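Local atomic coordinates of CRISPR-associated protein, Cse2 family (Meiothermus ruber, PDB entry 3WA8), a protein that probably binds G-rich crRNA sequence and stabilises the R-loop, as a Cse2-family (CasB) protein of a type I-E CRISPR system. Residues A[13-16]-A[17-21]; A[58-61]-A[62-66]; A[172-175]-A[176-180]. One frame throughout, in Å; residues are numbered along the deposited sequence.

Contact 1. Residues A[13-16]-A[17-21]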
ATOM      1  N   ALA A  13     -11.510  -1.033   8.275  1.00 64.31           N
ATOM      2  CA  ALA A  13     -12.120  -0.050   9.138  1.00 65.38           C
ATOM      3  C   ALA A  13     -11.251   1.198   9.174  1.00 61.50           C
ATOM      4  O   ALA A  13     -11.756   2.320   9.180  1.00 61.70           O
ATOM      5  CB  ALA A  13     -12.300  -0.602  10.515  1.00 68.67           C
ATOM      6  N   PHE A  14      -9.941   1.007   9.164  1.00 58.51           N
ATOM      7  CA  PHE A  14      -9.061   2.124   9.306  1.00 55.58           C
ATOM      8  C   PHE A  14      -9.188   3.052   8.104  1.00 54.41           C
ATOM      9  O   PHE A  14      -9.333   4.279   8.248  1.00 54.40           O
ATOM     10  CB  PHE A  14      -7.628   1.636   9.482  1.00 53.32           C
ATOM     11  CG  PHE A  14      -6.613   2.742   9.519  1.00 50.26           C
ATOM     12  CD1 PHE A  14      -6.593   3.660  10.581  1.00 50.70           C
ATOM     13  CD2 PHE A  14      -5.682   2.878   8.487  1.00 45.42           C
ATOM     14  CE1 PHE A  14      -5.651   4.702  10.609  1.00 48.09           C
ATOM     15  CE2 PHE A  14      -4.744   3.896   8.514  1.00 44.51           C
ATOM     16  CZ  PHE A  14      -4.724   4.815   9.579  1.00 45.33           C
ATOM     17  N   VAL A  15      -9.132   2.461   6.919  1.00 54.19           N
ATOM     18  CA  VAL A  15      -9.193   3.218   5.685  1.00 53.02           C
ATOM     19  C   VAL A  15     -10.540   3.927   5.539  1.00 55.57           C
ATOM     20  O   VAL A  15     -10.566   5.112   5.264  1.00 55.56           O
ATOM     21  CB  VAL A  15      -8.871   2.300   4.490  1.00 53.21           C
ATOM     22  CG1 VAL A  15      -9.304   2.930   3.154  1.00 53.14           C
ATOM     23  CG2 VAL A  15      -7.366   1.968   4.512  1.00 49.91           C
ATOM     24  N   ARG A  16     -11.642   3.227   5.750  1.00 58.60           N
ATOM     25  CA  ARG A  16     -12.949   3.868   5.810  1.00 62.84           C
ATOM     26  C   ARG A  16     -12.947   5.117   6.710  1.00 61.42           C
ATOM     27  O   ARG A  16     -13.494   6.158   6.345  1.00 62.62           O
ATOM     28  CB  ARG A  16     -13.997   2.857   6.283  1.00 66.95           C
ATOM     29  CG  ARG A  16     -15.429   3.391   6.482  1.00 73.18           C
ATOM     30  CD  ARG A  16     -16.469   2.220   6.444  1.00 79.70           C
ATOM     31  NE  ARG A  16     -15.976   1.138   5.561  1.00 86.15           N
ATOM     32  CZ  ARG A  16     -16.575  -0.037   5.323  1.00 91.01           C
ATOM     33  NH1 ARG A  16     -17.750  -0.340   5.895  1.00 96.95           N
ATOM     34  NH2 ARG A  16     -15.982  -0.916   4.502  1.00 88.65           N
ATOM     35  N   TYR A  17     -12.315   5.011   7.873  1.00 59.72           N
ATOM     36  CA  TYR A  17     -12.315   6.064   8.876  1.00 59.24           C
ATOM     37  C   TYR A  17     -11.560   7.268   8.348  1.00 55.91           C
ATOM     38  O   TYR A  17     -12.033   8.402   8.474  1.00 56.17           O
ATOM     39  CB  TYR A  17     -11.689   5.483  10.139  1.00 60.28           C
ATOM     40  CG  TYR A  17     -11.475   6.343  11.373  1.00 61.29           C
ATOM     41  CD1 TYR A  17     -12.426   6.427  12.395  1.00 65.62           C
ATOM     42  CD2 TYR A  17     -10.249   6.972  11.569  1.00 59.37           C
ATOM     43  CE1 TYR A  17     -12.162   7.202  13.571  1.00 68.55           C
ATOM     44  CE2 TYR A  17      -9.965   7.722  12.697  1.00 60.50           C
ATOM     45  CZ  TYR A  17     -10.903   7.852  13.701  1.00 66.17           C
ATOM     46  OH  TYR A  17     -10.529   8.625  14.811  1.00 66.79           O
ATOM     47  N   LEU A  18     -10.400   7.027   7.732  1.00 52.44           N
ATOM     48  CA  LEU A  18      -9.638   8.102   7.117  1.00 49.91           C
ATOM     49  C   LEU A  18     -10.479   8.799   6.045  1.00 51.69           C
ATOM     50  O   LEU A  18     -10.486  10.030   5.979  1.00 52.26           O
ATOM     51  CB  LEU A  18      -8.357   7.601   6.478  1.00 47.16           C
ATOM     52  CG  LEU A  18      -7.166   7.020   7.231  1.00 46.22           C
ATOM     53  CD1 LEU A  18      -6.235   6.354   6.227  1.00 45.23           C
ATOM     54  CD2 LEU A  18      -6.383   8.064   7.918  1.00 46.13           C
ATOM     55  N   ARG A  19     -11.186   8.026   5.216  1.00 52.68           N
ATOM     56  CA  ARG A  19     -12.024   8.598   4.157  1.00 54.72           C
ATOM     57  C   ARG A  19     -13.151   9.450   4.703  1.00 57.51           C
ATOM     58  O   ARG A  19     -13.520  10.484   4.128  1.00 59.24           O
ATOM     59  CB  ARG A  19     -12.658   7.499   3.325  1.00 56.97           C
ATOM     60  CG  ARG A  19     -11.669   6.620   2.654  1.00 55.44           C
ATOM     61  CD  ARG A  19     -12.251   6.029   1.429  1.00 57.72           C
ATOM     62  NE  ARG A  19     -11.173   5.533   0.581  1.00 56.94           N
ATOM     63  CZ  ARG A  19     -10.995   4.256   0.280  1.00 55.70           C
ATOM     64  NH1 ARG A  19     -11.817   3.340   0.751  1.00 58.55           N
ATOM     65  NH2 ARG A  19     -10.007   3.902  -0.500  1.00 51.68           N
ATOM     66  N   GLN A  20     -13.728   9.001   5.804  1.00 58.35           N
ATOM     67  CA  GLN A  20     -14.926   9.628   6.283  1.00 61.52           C
ATOM     68  C   GLN A  20     -14.615  10.803   7.165  1.00 59.69           C
ATOM     69  O   GLN A  20     -15.384  11.728   7.197  1.00 62.12           O
ATOM     70  CB  GLN A  20     -15.795   8.630   7.019  1.00 64.43           C
ATOM     71  CG  GLN A  20     -16.326   7.528   6.138  1.00 70.22           C
ATOM     72  CD  GLN A  20     -17.376   6.707   6.869  1.00 80.65           C
ATOM     73  OE1 GLN A  20     -17.665   6.989   8.037  1.00 86.17           O
ATOM     74  NE2 GLN A  20     -17.959   5.697   6.197  1.00 83.09           N
ATOM     75  N   ARG A  21     -13.491  10.785   7.874  1.00 55.98           N
ATOM     76  CA  ARG A  21     -13.304  11.756   8.953  1.00 55.31           C
ATOM     77  C   ARG A  21     -12.157  12.731   8.778  1.00 51.94           C
ATOM     78  O   ARG A  21     -12.155  13.752   9.429  1.00 52.81           O
ATOM     79  CB  ARG A  21     -13.177  11.076  10.316  1.00 55.85           C
ATOM     80  CG  ARG A  21     -14.381  10.299  10.763  1.00 62.91           C
ATOM     81  CD  ARG A  21     -15.216  11.051  11.844  1.00 75.57           C
ATOM     82  NE  ARG A  21     -16.304  10.198  12.353  1.00 84.92           N
ATOM     83  CZ  ARG A  21     -16.115   9.016  12.956  1.00 88.47           C
ATOM     84  NH1 ARG A  21     -14.879   8.547  13.148  1.00 86.79           N
ATOM     85  NH2 ARG A  21     -17.149   8.295  13.366  1.00 93.34           N
TER
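Leu18 lies over one face of the Phe14 ring, one helical turn further along the chain. Its CG stands 4.2 Å from the ring centroid, 19° off the normal and displaced toward the rim, a CH-pi contact, while Leu18 CD1 comes 3.7 Å from Phe14 CE2. Phe14 carries CG anti to its own N (chi1 175°), which sets CG beside the carbonyl carbon and turns the ring toward Leu18 on the next turn. One residue further on, Val15 and Arg19 run side by side in the same direction: Val15 CG1 sits over a face of the Arg19 guanidinium, 3.5 Å from NH1, and the extended arginine chain carries its charge past the methyl to a salt bridge with Glu80. Gln20 follows Arg16 in the same i to i+4 sense, its NE2 3.4 Å from Arg16 CG. These are i to i+4 pairs of a regular alpha helix, 10-21, in the all-helical Cse2 fold. Its backbone bonds set the spacing, from Tyr17 N to Ala13 O through Leu18 N to Phe14 O (3.0 Å) and Arg19 N to Val15 O, and Gln20 N to Arg16 O at 2.9 Å. Further out, Tyr65 and Phe48 each meet the Phe14 ring edge-to-face, and Leu166 of helix 162-170 touches it. Trp162 of that helix packs on Val15 and Arg19, and Trp72 of helix 59-72 touches Leu18 and Arg19.

Contact 2. Residues A[58-61]-A[62-66]. With HG (mercury (II) ion), chain C.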
ATOM      1  N   ASP A  58       4.237  -1.917  19.223  1.00108.27           N
ATOM      2  CA  ASP A  58       4.674  -2.411  17.953  1.00102.01           C
ATOM      3  C   ASP A  58       4.988  -1.204  17.101  1.00 94.88           C
ATOM      4  O   ASP A  58       4.117  -0.591  16.458  1.00 90.26           O
ATOM      5  CB  ASP A  58       3.657  -3.353  17.321  1.00100.84           C
ATOM      6  CG  ASP A  58       4.332  -4.460  16.554  1.00100.71           C
ATOM      7  OD1 ASP A  58       4.874  -5.379  17.200  1.00106.91           O
ATOM      8  OD2 ASP A  58       4.361  -4.404  15.313  1.00 95.91           O
ATOM      9  N   ARG A  59       6.266  -0.859  17.149  1.00 93.52           N
ATOM     10  CA  ARG A  59       6.763   0.290  16.456  1.00 87.99           C
ATOM     11  C   ARG A  59       6.479   0.118  14.971  1.00 80.95           C
ATOM     12  O   ARG A  59       6.230   1.094  14.256  1.00 77.18           O
ATOM     13  CB  ARG A  59       8.243   0.509  16.787  1.00 91.58           C
ATOM     14  CG  ARG A  59       8.469   0.735  18.297  1.00 98.59           C
ATOM     15  CD  ARG A  59       9.550   1.780  18.610  1.00102.29           C
ATOM     16  NE  ARG A  59      10.629   1.193  19.410  1.00109.36           N
ATOM     17  CZ  ARG A  59      11.636   0.471  18.902  1.00110.87           C
ATOM     18  NH1 ARG A  59      11.717   0.252  17.592  1.00106.25           N
ATOM     19  NH2 ARG A  59      12.568  -0.037  19.697  1.00117.03           N
ATOM     20  N   TRP A  60       6.444  -1.139  14.540  1.00 78.85           N
ATOM     21  CA  TRP A  60       6.093  -1.483  13.165  1.00 72.54           C
ATOM     22  C   TRP A  60       4.674  -1.076  12.805  1.00 68.21           C
ATOM     23  O   TRP A  60       4.449  -0.373  11.824  1.00 63.97           O
ATOM     24  CB  TRP A  60       6.284  -2.974  12.919  1.00 73.95           C
ATOM     25  CG  TRP A  60       6.237  -3.345  11.490  1.00 70.15           C
ATOM     26  CD1 TRP A  60       5.482  -4.328  10.925  1.00 69.42           C
ATOM     27  CD2 TRP A  60       6.961  -2.728  10.418  1.00 67.31           C
ATOM     28  NE1 TRP A  60       5.695  -4.371   9.562  1.00 65.44           N
ATOM     29  CE2 TRP A  60       6.603  -3.403   9.227  1.00 64.04           C
ATOM     30  CE3 TRP A  60       7.880  -1.671  10.347  1.00 65.82           C
ATOM     31  CZ2 TRP A  60       7.138  -3.069   7.991  1.00 61.34           C
ATOM     32  CZ3 TRP A  60       8.401  -1.332   9.124  1.00 63.87           C
ATOM     33  CH2 TRP A  60       8.044  -2.041   7.957  1.00 62.16           C
ATOM     34  N   GLU A  61       3.725  -1.511  13.619  1.00 69.25           N
ATOM     35  CA  GLU A  61       2.341  -1.190  13.384  1.00 66.33           C
ATOM     36  C   GLU A  61       2.224   0.304  13.157  1.00 61.95           C
ATOM     37  O   GLU A  61       1.720   0.735  12.129  1.00 58.46           O
ATOM     38  CB  GLU A  61       1.481  -1.652  14.556  1.00 70.88           C
ATOM     39  CG  GLU A  61      -0.011  -1.500  14.301  1.00 72.15           C
ATOM     40  CD  GLU A  61      -0.883  -2.478  15.116  1.00 80.41           C
ATOM     41  OE1 GLU A  61      -1.051  -2.272  16.353  1.00 83.46           O
ATOM     42  OE2 GLU A  61      -1.424  -3.440  14.491  1.00 82.18           O
ATOM     43  N   ARG A  62       2.742   1.087  14.098  1.00 62.07           N
ATOM     44  CA  ARG A  62       2.635   2.541  14.025  1.00 58.51           C
ATOM     45  C   ARG A  62       3.257   3.084  12.723  1.00 53.69           C
ATOM     46  O   ARG A  62       2.664   3.944  12.040  1.00 50.51           O
ATOM     47  CB  ARG A  62       3.194   3.178  15.306  1.00 61.90           C
ATOM     48  CG  ARG A  62       3.987   4.484  15.175  1.00 62.39           C
ATOM     49  CD  ARG A  62       4.413   5.029  16.570  1.00 65.59           C
ATOM     50  NE  ARG A  62       3.239   5.478  17.299  1.00 65.38           N
ATOM     51  CZ  ARG A  62       2.790   6.731  17.326  1.00 63.03           C
ATOM     52  NH1 ARG A  62       3.441   7.707  16.710  1.00 58.75           N
ATOM     53  NH2 ARG A  62       1.680   7.002  18.003  1.00 63.40           N
ATOM     54  N   ILE A  63       4.421   2.557  12.352  1.00 52.10           N
ATOM     55  CA  ILE A  63       5.005   2.970  11.099  1.00 48.02           C
ATOM     56  C   ILE A  63       4.050   2.604   9.937  1.00 45.64           C
ATOM     57  O   ILE A  63       3.775   3.421   9.063  1.00 43.64           O
ATOM     58  CB  ILE A  63       6.397   2.387  10.916  1.00 48.68           C
ATOM     59  CG1 ILE A  63       7.356   3.080  11.861  1.00 49.82           C
ATOM     60  CG2 ILE A  63       6.904   2.579   9.492  1.00 45.47           C
ATOM     61  CD1 ILE A  63       8.576   2.224  12.243  1.00 49.24           C
ATOM     62  N   CYS A  64       3.511   1.398   9.938  1.00 46.17           N
ATOM     63  CA  CYS A  64       2.729   0.971   8.805  1.00 44.28           C
ATOM     64  C   CYS A  64       1.472   1.830   8.655  1.00 43.61           C
ATOM     65  O   CYS A  64       1.281   2.458   7.593  1.00 41.80           O
ATOM     66  CB  CYS A  64       2.473  -0.536   8.864  1.00 46.34           C
ATOM     67  SG  CYS A  64       4.058  -1.532   8.818  1.00 48.60           S
ATOM     68  N   TYR A  65       0.661   1.928   9.720  1.00 45.07           N
ATOM     69  CA  TYR A  65      -0.514   2.819   9.721  1.00 44.06           C
ATOM     70  C   TYR A  65      -0.230   4.213   9.206  1.00 42.45           C
ATOM     71  O   TYR A  65      -0.923   4.716   8.312  1.00 41.80           O
ATOM     72  CB  TYR A  65      -1.122   2.931  11.109  1.00 46.51           C
ATOM     73  CG  TYR A  65      -2.095   1.821  11.393  1.00 48.74           C
ATOM     74  CD1 TYR A  65      -1.638   0.565  11.735  1.00 49.32           C
ATOM     75  CD2 TYR A  65      -3.470   2.016  11.289  1.00 49.89           C
ATOM     76  CE1 TYR A  65      -2.489  -0.457  11.963  1.00 52.43           C
ATOM     77  CE2 TYR A  65      -4.373   0.963  11.532  1.00 51.66           C
ATOM     78  CZ  TYR A  65      -3.858  -0.274  11.867  1.00 54.24           C
ATOM     79  OH  TYR A  65      -4.665  -1.368  12.142  1.00 58.78           O
ATOM     80  N   TYR A  66       0.778   4.848   9.771  1.00 42.83           N
ATOM     81  CA  TYR A  66       1.060   6.225   9.418  1.00 42.43           C
ATOM     82  C   TYR A  66       1.515   6.337   7.989  1.00 41.75           C
ATOM     83  O   TYR A  66       1.090   7.237   7.272  1.00 41.74           O
ATOM     84  CB  TYR A  66       2.084   6.844  10.368  1.00 43.81           C
ATOM     85  CG  TYR A  66       1.452   7.574  11.517  1.00 45.91           C
ATOM     86  CD1 TYR A  66       1.516   7.066  12.820  1.00 48.65           C
ATOM     87  CD2 TYR A  66       0.751   8.758  11.306  1.00 45.71           C
ATOM     88  CE1 TYR A  66       0.945   7.745  13.882  1.00 47.83           C
ATOM     89  CE2 TYR A  66       0.172   9.442  12.358  1.00 46.57           C
ATOM     90  CZ  TYR A  66       0.276   8.921  13.641  1.00 48.19           C
ATOM     91  OH  TYR A  66      -0.312   9.601  14.670  1.00 51.02           O
TER
HETATM   92 HG    HG C 301       5.592  -0.258   6.895  1.00 93.79          HG
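Trp60 and Cys64 meet one helical turn apart, with sulfur over indole. From CB the tryptophan turns CG anti to its own N (chi1 -167°), bringing the ring back alongside the next turn. At the five-membered ring, Cys64 SG stands over the face, 3.4 Å from the centroid and 19° off the normal; the nearest ring atom is CE2, at 3.2 Å. NE1 donates a hydrogen bond to the Leu169 carbonyl of helix 162-170. On the six-membered ring, CZ3 comes 4.2 Å from Ile63 CG2, obliquely, and CH2 at the far end lies 3.2 Å from the mercury ion, which Cys64 SG binds at 2.8 Å. An alanine in place of Trp60 would probably leave one side of the sulfur and its mercury uncovered and the Leu169 carbonyl without its indole donor. On another side of the helix Glu61 runs beside Tyr65, Glu61 CG 3.6 Å from Tyr65 CE1 and the carboxylate nearly perpendicular to the ring. Asp58 OD2 accepts a weak bond from Glu61 N. The arrangement is the start of helix 59-72, with Asp58 at the N-cap, and a cysteine sulfur-aromatic contact at i to i+4 whose sulfur also binds the mercury ion, probably a heavy atom introduced for the crystallography and not a natural ligand.

Contact 3. Residues A[172-175]-A[176-180]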
ATOM      1  N   TRP A 172       4.925  -7.897   6.816  1.00 53.53           N
ATOM      2  CA  TRP A 172       6.235  -7.884   6.194  1.00 54.33           C
ATOM      3  C   TRP A 172       7.327  -8.721   6.858  1.00 59.41           C
ATOM      4  O   TRP A 172       8.070  -9.373   6.150  1.00 61.14           O
ATOM      5  CB  TRP A 172       6.721  -6.450   6.049  1.00 51.72           C
ATOM      6  CG  TRP A 172       7.739  -6.292   5.015  1.00 49.82           C
ATOM      7  CD1 TRP A 172       9.080  -6.139   5.199  1.00 52.03           C
ATOM      8  CD2 TRP A 172       7.519  -6.280   3.615  1.00 47.49           C
ATOM      9  NE1 TRP A 172       9.717  -6.017   3.992  1.00 51.02           N
ATOM     10  CE2 TRP A 172       8.778  -6.088   2.997  1.00 49.02           C
ATOM     11  CE3 TRP A 172       6.377  -6.401   2.812  1.00 46.01           C
ATOM     12  CZ2 TRP A 172       8.931  -6.034   1.608  1.00 48.46           C
ATOM     13  CZ3 TRP A 172       6.522  -6.346   1.419  1.00 45.88           C
ATOM     14  CH2 TRP A 172       7.792  -6.176   0.835  1.00 47.34           C
ATOM     15  N   ASN A 173       7.443  -8.708   8.188  1.00 63.84           N
ATOM     16  CA  ASN A 173       8.530  -9.422   8.879  1.00 69.26           C
ATOM     17  C   ASN A 173       8.156 -10.811   9.314  1.00 73.72           C
ATOM     18  O   ASN A 173       8.767 -11.330  10.237  1.00 78.86           O
ATOM     19  CB  ASN A 173       9.021  -8.641  10.111  1.00 71.78           C
ATOM     20  CG  ASN A 173       9.296  -7.185   9.794  1.00 71.73           C
ATOM     21  OD1 ASN A 173      10.125  -6.893   8.924  1.00 74.38           O
ATOM     22  ND2 ASN A 173       8.576  -6.253  10.462  1.00 70.55           N
ATOM     23  N   ARG A 174       7.163 -11.424   8.684  1.00 73.16           N
ATOM     24  CA  ARG A 174       6.823 -12.800   9.037  1.00 78.89           C
ATOM     25  C   ARG A 174       7.848 -13.739   8.454  1.00 80.72           C
ATOM     26  O   ARG A 174       8.445 -13.413   7.428  1.00 77.62           O
ATOM     27  CB  ARG A 174       5.463 -13.181   8.515  1.00 78.50           C
ATOM     28  CG  ARG A 174       4.321 -12.621   9.292  1.00 81.38           C
ATOM     29  CD  ARG A 174       3.190 -13.618   9.197  1.00 88.93           C
ATOM     30  NE  ARG A 174       1.892 -13.011   9.473  1.00 91.36           N
ATOM     31  CZ  ARG A 174       0.802 -13.711   9.775  1.00 97.06           C
ATOM     32  NH1 ARG A 174       0.860 -15.046   9.851  1.00102.29           N
ATOM     33  NH2 ARG A 174      -0.340 -13.075  10.017  1.00 96.75           N
ATOM     34  N   GLU A 175       8.010 -14.914   9.066  1.00 86.47           N
ATOM     35  CA  GLU A 175       9.214 -15.732   8.850  1.00 89.88           C
ATOM     36  C   GLU A 175       9.569 -16.330   7.484  1.00 87.61           C
ATOM     37  O   GLU A 175      10.633 -16.017   6.961  1.00 86.59           O
ATOM     38  CB  GLU A 175       9.440 -16.758   9.956  1.00 97.61           C
ATOM     39  CG  GLU A 175      10.579 -16.353  10.868  1.00102.56           C
ATOM     40  CD  GLU A 175      10.625 -17.181  12.130  1.00113.79           C
ATOM     41  OE1 GLU A 175      10.543 -18.421  12.027  1.00118.90           O
ATOM     42  OE2 GLU A 175      10.745 -16.597  13.230  1.00118.11           O
ATOM     43  N   ARG A 176       8.764 -17.201   6.897  1.00 87.38           N
ATOM     44  CA  ARG A 176       9.174 -17.607   5.559  1.00 84.92           C
ATOM     45  C   ARG A 176       8.742 -16.570   4.520  1.00 77.84           C
ATOM     46  O   ARG A 176       8.657 -16.856   3.329  1.00 76.55           O
ATOM     47  CB  ARG A 176       8.729 -19.013   5.191  1.00 88.81           C
ATOM     48  CG  ARG A 176       9.848 -20.066   5.045  1.00 94.52           C
ATOM     49  CD  ARG A 176       9.206 -21.442   4.910  1.00100.66           C
ATOM     50  NE  ARG A 176       8.594 -21.850   6.184  1.00109.04           N
ATOM     51  CZ  ARG A 176       7.529 -21.285   6.778  1.00108.74           C
ATOM     52  NH1 ARG A 176       6.877 -20.261   6.231  1.00101.69           N
ATOM     53  NH2 ARG A 176       7.101 -21.760   7.947  1.00114.62           N
ATOM     54  N   LYS A 177       8.488 -15.354   4.972  1.00 73.42           N
ATOM     55  CA  LYS A 177       8.283 -14.259   4.052  1.00 67.47           C
ATOM     56  C   LYS A 177       7.075 -14.394   3.105  1.00 64.99           C
ATOM     57  O   LYS A 177       7.222 -14.120   1.908  1.00 62.86           O
ATOM     58  CB  LYS A 177       9.572 -13.999   3.255  1.00 66.42           C
ATOM     59  CG  LYS A 177      10.424 -12.923   3.847  1.00 68.27           C
ATOM     60  CD  LYS A 177      11.924 -13.057   3.522  1.00 74.64           C
ATOM     61  CE  LYS A 177      12.652 -11.664   3.635  1.00 75.00           C
ATOM     62  NZ  LYS A 177      14.105 -11.760   3.314  1.00 78.57           N
ATOM     63  N   PRO A 178       5.869 -14.727   3.643  1.00 65.68           N
ATOM     64  CA  PRO A 178       4.614 -14.891   2.864  1.00 64.04           C
ATOM     65  C   PRO A 178       4.139 -13.654   2.068  1.00 58.28           C
ATOM     66  O   PRO A 178       3.742 -13.785   0.928  1.00 57.11           O
ATOM     67  CB  PRO A 178       3.586 -15.243   3.937  1.00 66.78           C
ATOM     68  CG  PRO A 178       4.154 -14.676   5.215  1.00 67.53           C
ATOM     69  CD  PRO A 178       5.621 -14.917   5.087  1.00 69.10           C
ATOM     70  N   VAL A 179       4.169 -12.465   2.638  1.00 55.35           N
ATOM     71  CA  VAL A 179       3.739 -11.313   1.849  1.00 51.95           C
ATOM     72  C   VAL A 179       4.563 -11.190   0.556  1.00 50.85           C
ATOM     73  O   VAL A 179       4.017 -10.991  -0.545  1.00 50.08           O
ATOM     74  CB  VAL A 179       3.840  -9.979   2.635  1.00 49.74           C
ATOM     75  CG1 VAL A 179       3.407  -8.797   1.757  1.00 44.28           C
ATOM     76  CG2 VAL A 179       3.028 -10.074   3.909  1.00 50.75           C
ATOM     77  N   GLN A 180       5.878 -11.309   0.704  1.00 51.25           N
ATOM     78  CA  GLN A 180       6.775 -11.100  -0.403  1.00 50.19           C
ATOM     79  C   GLN A 180       6.557 -12.218  -1.390  1.00 51.74           C
ATOM     80  O   GLN A 180       6.471 -11.972  -2.596  1.00 51.24           O
ATOM     81  CB  GLN A 180       8.213 -11.033   0.076  1.00 51.51           C
ATOM     82  CG  GLN A 180       8.501  -9.816   0.980  1.00 51.15           C
ATOM     83  CD  GLN A 180       8.351 -10.094   2.475  1.00 54.39           C
ATOM     84  OE1 GLN A 180       7.692 -11.062   2.910  1.00 57.87           O
ATOM     85  NE2 GLN A 180       8.961  -9.233   3.272  1.00 53.90           N
TER
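Trp172 and Gln180 carry this contact, the indole lying beneath an amide that reaches back from the first turn of helix 178-197. Gln180 NE2 sits over the centre of the Trp172 ring system, 3.2 Å from CE2, while the same nitrogen donates to Trp172 O at 3.0 Å. That bond is fairly straight, 159° at the hydrogen, and the carbonyl oxygen lies near the plane of the amide. The ring and amide planes are 48° apart, so the group is tilted over the indole and not stacked flat on it. A bend in the glutamine chain at chi2 (93°) turns the amide back toward the tryptophan carbonyl, leaving CG over the six-membered ring, 3.9 Å from its centroid, as a CH-pi contact. Val179 adds CG1 at 4.0 Å from Trp172 CE3, the two side chains crossing at about a right angle. Between these residues the chain reverses through a type I beta turn from Arg174 to Lys177, in which Lys177 N donates to Arg174 O at 3.1 Å. Lys177 occupies the N-cap position, and Pro178, first residue of the helix, rests its CD 3.8 Å from Arg174 CB. Outside the segments Trp172 NE1 bonds to the Ala136 carbonyl, Trp183 meets the indole edge-to-face and Trp60 touches it. The tryptophan is thus held through both its ring nitrogen and its backbone oxygen. For Gln180 the chemistry is two-sided: one N-H of the buried amide bonds to the loop carbonyl, and the nitrogen's place over the indole probably lets the other, partly positive N-H interact favourably with the ring face, which is likely to favour a fixed turn of the amide.

In the fold
Followed from the N terminus, the three contacts come in series, with no nesting or crossing. Contact 1 lies within helix 10-21 and contact 2 in the first turns of helix 59-72, so neither closes a loop; contact 3 closes the short connection between helices 162-170 and 178-197. Contacts 1 and 2, centres about 17 Å apart, touch through Phe14 CG and Tyr65 CE2 at 3.5 Å, packing helix 10-21 on helix 59-72. Contacts 2 and 3 touch where Trp60 CZ2 meets Trp172 CB at 3.9 Å. Contacts 1 and 3 stay about 15 Å apart at their nearest atoms, with helix 59-72 touching both.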